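Local coordinates for protein angel homolog 2 (Homo sapiens, PDB 6RW0) that removes 2',3'-cyclic phosphates as a phosphatase of the CCR4/nocturin family and probably binds the 3' untranslated regions of mRNA, at residues 100-106 and 137-143. Residues are numbered along the deposited sequence; the frame is centred on the assembly and turned at random.
Sequences VLCLQEV and DGCAICF. With MG (magnesium ion), chain B.
A G1 beta bulge, in which Glu105 and Val106 together face Gly138, interrupts an antiparallel strand pair in one sheet of this DNase I-like fold, shifting the register by one, and delivers a carboxylate to magnesium. Up to the bulge the pairing is regular: Leu101 and Cys142 exchange two bonds, as do Leu103 and Ala140, and Leu101 CB packs on Cys142 CB on the face covered by helix 108-121. On the other face, Cys102 SG rests 4.1 Å from Ile141 CG1; Cys102 also meets Val191, and Ile141 meets Leu173 and Leu175. Glu105 then takes a positive phi (59°), and Val106 N reaches Gly138 O at 3.0 Å. The return bond from Gly138 N to Val106 O is bent to 140°, its donor lying above the carbonyl plane. Glu105 and Asp137 point the same way side by side, carboxylate planes 70° apart, with Asp137 OD2 3.6 Å from Glu105 CA. Water 1 accepts from Glu105 N and donates to Asp137 OD2, while Arg131 forms a salt bridge with OD1. The extended Glu105 chain places OE2 2.3 Å from magnesium, whose other ligands are five waters. Ser61 N donates to OE1 and Asn58 ND2 to OE2, fixing the carboxylate's rotation, so the bulge couples a buried sheet to a hydrated metal site.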
loop_
_atom_site.group_PDB
_atom_site.type_symbol
_atom_site.label_atom_id
_atom_site.label_comp_id
_atom_site.label_asym_id
_atom_site.label_seq_id
_atom_site.Cartn_x
_atom_site.Cartn_y
_atom_site.Cartn_z
ATOM N N VAL A 100 -4.539 -2.388 13.394
ATOM C CA VAL A 100 -4.313 -1.268 12.488
ATOM C C VAL A 100 -4.874 -1.666 11.135
ATOM O O VAL A 100 -4.609 -2.780 10.662
ATOM C CB VAL A 100 -2.813 -0.947 12.341
ATOM C CG1 VAL A 100 -2.595 0.201 11.362
ATOM C CG2 VAL A 100 -2.192 -0.604 13.679
ATOM N N LEU A 101 -5.643 -0.765 10.516
ATOM C CA LEU A 101 -6.155 -0.962 9.169
ATOM C C LEU A 101 -5.587 0.104 8.250
ATOM O O LEU A 101 -5.670 1.303 8.546
ATOM C CB LEU A 101 -7.674 -0.828 9.091
ATOM C CG LEU A 101 -8.474 -1.610 10.107
ATOM C CD1 LEU A 101 -9.940 -1.201 9.914
ATOM C CD2 LEU A 101 -8.278 -3.087 9.959
ATOM N N CYS A 102 -5.016 -0.329 7.138
ATOM C CA CYS A 102 -4.553 0.556 6.079
ATOM C C CYS A 102 -5.413 0.223 4.875
ATOM O O CYS A 102 -5.249 -0.841 4.272
ATOM C CB CYS A 102 -3.079 0.332 5.779
ATOM S SG CYS A 102 -2.036 1.047 7.092
ATOM N N LEU A 103 -6.344 1.110 4.546
ATOM C CA LEU A 103 -7.298 0.870 3.478
ATOM C C LEU A 103 -7.015 1.786 2.298
ATOM O O LEU A 103 -6.606 2.938 2.466
ATOM C CB LEU A 103 -8.727 1.096 3.982
ATOM C CG LEU A 103 -9.136 0.350 5.263
ATOM C CD1 LEU A 103 -10.542 0.734 5.692
ATOM C CD2 LEU A 103 -9.012 -1.149 5.060
ATOM N N GLN A 104 -7.248 1.264 1.097
ATOM C CA GLN A 104 -7.198 2.054 -0.119
ATOM C C GLN A 104 -8.531 1.954 -0.852
ATOM O O GLN A 104 -9.329 1.048 -0.616
ATOM C CB GLN A 104 -6.030 1.633 -1.030
ATOM C CG GLN A 104 -4.674 1.522 -0.302
ATOM C CD GLN A 104 -4.472 0.185 0.365
ATOM O OE1 GLN A 104 -4.930 -0.850 -0.126
ATOM N NE2 GLN A 104 -3.790 0.190 1.497
ATOM N N GLU A 105 -8.745 2.908 -1.763
ATOM C CA GLU A 105 -9.983 3.020 -2.543
ATOM C C GLU A 105 -11.205 3.194 -1.645
ATOM O O GLU A 105 -12.282 2.656 -1.911
ATOM C CB GLU A 105 -10.139 1.894 -3.560
ATOM C CG GLU A 105 -9.102 2.040 -4.645
ATOM C CD GLU A 105 -9.438 1.323 -5.928
ATOM O OE1 GLU A 105 -10.645 1.149 -6.245
ATOM O OE2 GLU A 105 -8.474 0.940 -6.630
ATOM N N VAL A 106 -11.022 3.973 -0.583
ATOM C CA VAL A 106 -12.084 4.337 0.348
ATOM C C VAL A 106 -12.799 5.547 -0.237
ATOM O O VAL A 106 -12.234 6.643 -0.297
ATOM C CB VAL A 106 -11.502 4.635 1.735
ATOM C CG1 VAL A 106 -12.568 5.193 2.683
ATOM C CG2 VAL A 106 -10.805 3.386 2.276
ATOM N N ASP A 137 -11.991 8.980 -4.088
ATOM C CA ASP A 137 -11.564 7.964 -3.147
ATOM C C ASP A 137 -10.215 8.335 -2.561
ATOM O O ASP A 137 -9.526 9.242 -3.043
ATOM C CB ASP A 137 -11.420 6.589 -3.833
ATOM C CG ASP A 137 -10.311 6.575 -4.891
ATOM O OD1 ASP A 137 -10.397 7.373 -5.838
ATOM O OD2 ASP A 137 -9.336 5.797 -4.786
ATOM N N GLY A 138 -9.829 7.600 -1.532
ATOM C CA GLY A 138 -8.546 7.839 -0.920
ATOM C C GLY A 138 -8.112 6.745 0.024
ATOM O O GLY A 138 -8.638 5.628 0.013
ATOM N N CYS A 139 -7.125 7.093 0.832
ATOM C CA CYS A 139 -6.528 6.183 1.792
ATOM C C CYS A 139 -7.047 6.477 3.191
ATOM O O CYS A 139 -7.257 7.638 3.572
ATOM C CB CYS A 139 -5.011 6.367 1.846
ATOM S SG CYS A 139 -4.115 5.864 0.397
ATOM N N ALA A 140 -7.193 5.432 3.987
ATOM C CA ALA A 140 -7.511 5.591 5.395
ATOM C C ALA A 140 -6.528 4.777 6.220
ATOM O O ALA A 140 -6.104 3.697 5.803
ATOM C CB ALA A 140 -8.946 5.172 5.718
ATOM N N ILE A 141 -6.143 5.312 7.372
ATOM C CA ILE A 141 -5.441 4.541 8.393
ATOM C C ILE A 141 -6.288 4.594 9.651
ATOM O O ILE A 141 -6.637 5.680 10.126
ATOM C CB ILE A 141 -4.015 5.048 8.669
ATOM C CG1 ILE A 141 -3.143 4.971 7.423
ATOM C CG2 ILE A 141 -3.375 4.195 9.773
ATOM C CD1 ILE A 141 -1.760 5.639 7.571
ATOM N N CYS A 142 -6.623 3.424 10.179
ATOM C CA CYS A 142 -7.482 3.291 11.340
ATOM C C CYS A 142 -6.753 2.438 12.363
ATOM O O CYS A 142 -5.976 1.552 12.004
ATOM C CB CYS A 142 -8.793 2.605 10.948
ATOM S SG CYS A 142 -9.579 3.267 9.445
ATOM N N PHE A 143 -6.968 2.688 13.637
ATOM C CA PHE A 143 -6.257 1.911 14.674
ATOM C C PHE A 143 -7.156 1.771 15.903
ATOM O O PHE A 143 -7.977 2.609 16.127
ATOM C CB PHE A 143 -4.914 2.567 14.998
ATOM C CG PHE A 143 -5.063 3.922 15.619
ATOM C CD1 PHE A 143 -5.011 5.069 14.861
ATOM C CD2 PHE A 143 -5.339 4.023 16.961
ATOM C CE1 PHE A 143 -5.180 6.298 15.461
ATOM C CE2 PHE A 143 -5.510 5.249 17.556
ATOM C CZ PHE A 143 -5.420 6.377 16.804
HETATM MG MG MG B . -8.498 -0.605 -8.315
HETATM O O HOH W 1 -7.191 4.885 -3.211
HETATM O O HOH W 2 -10.292 0.512 -8.914
HETATM O O HOH W 3 -8.851 -2.362 -9.713
HETATM O O HOH W 4 -7.342 0.274 -10.423
HETATM O O HOH W 5 -9.481 -1.855 -6.509
HETATM O O HOH W 6 -6.597 -1.832 -8.314
#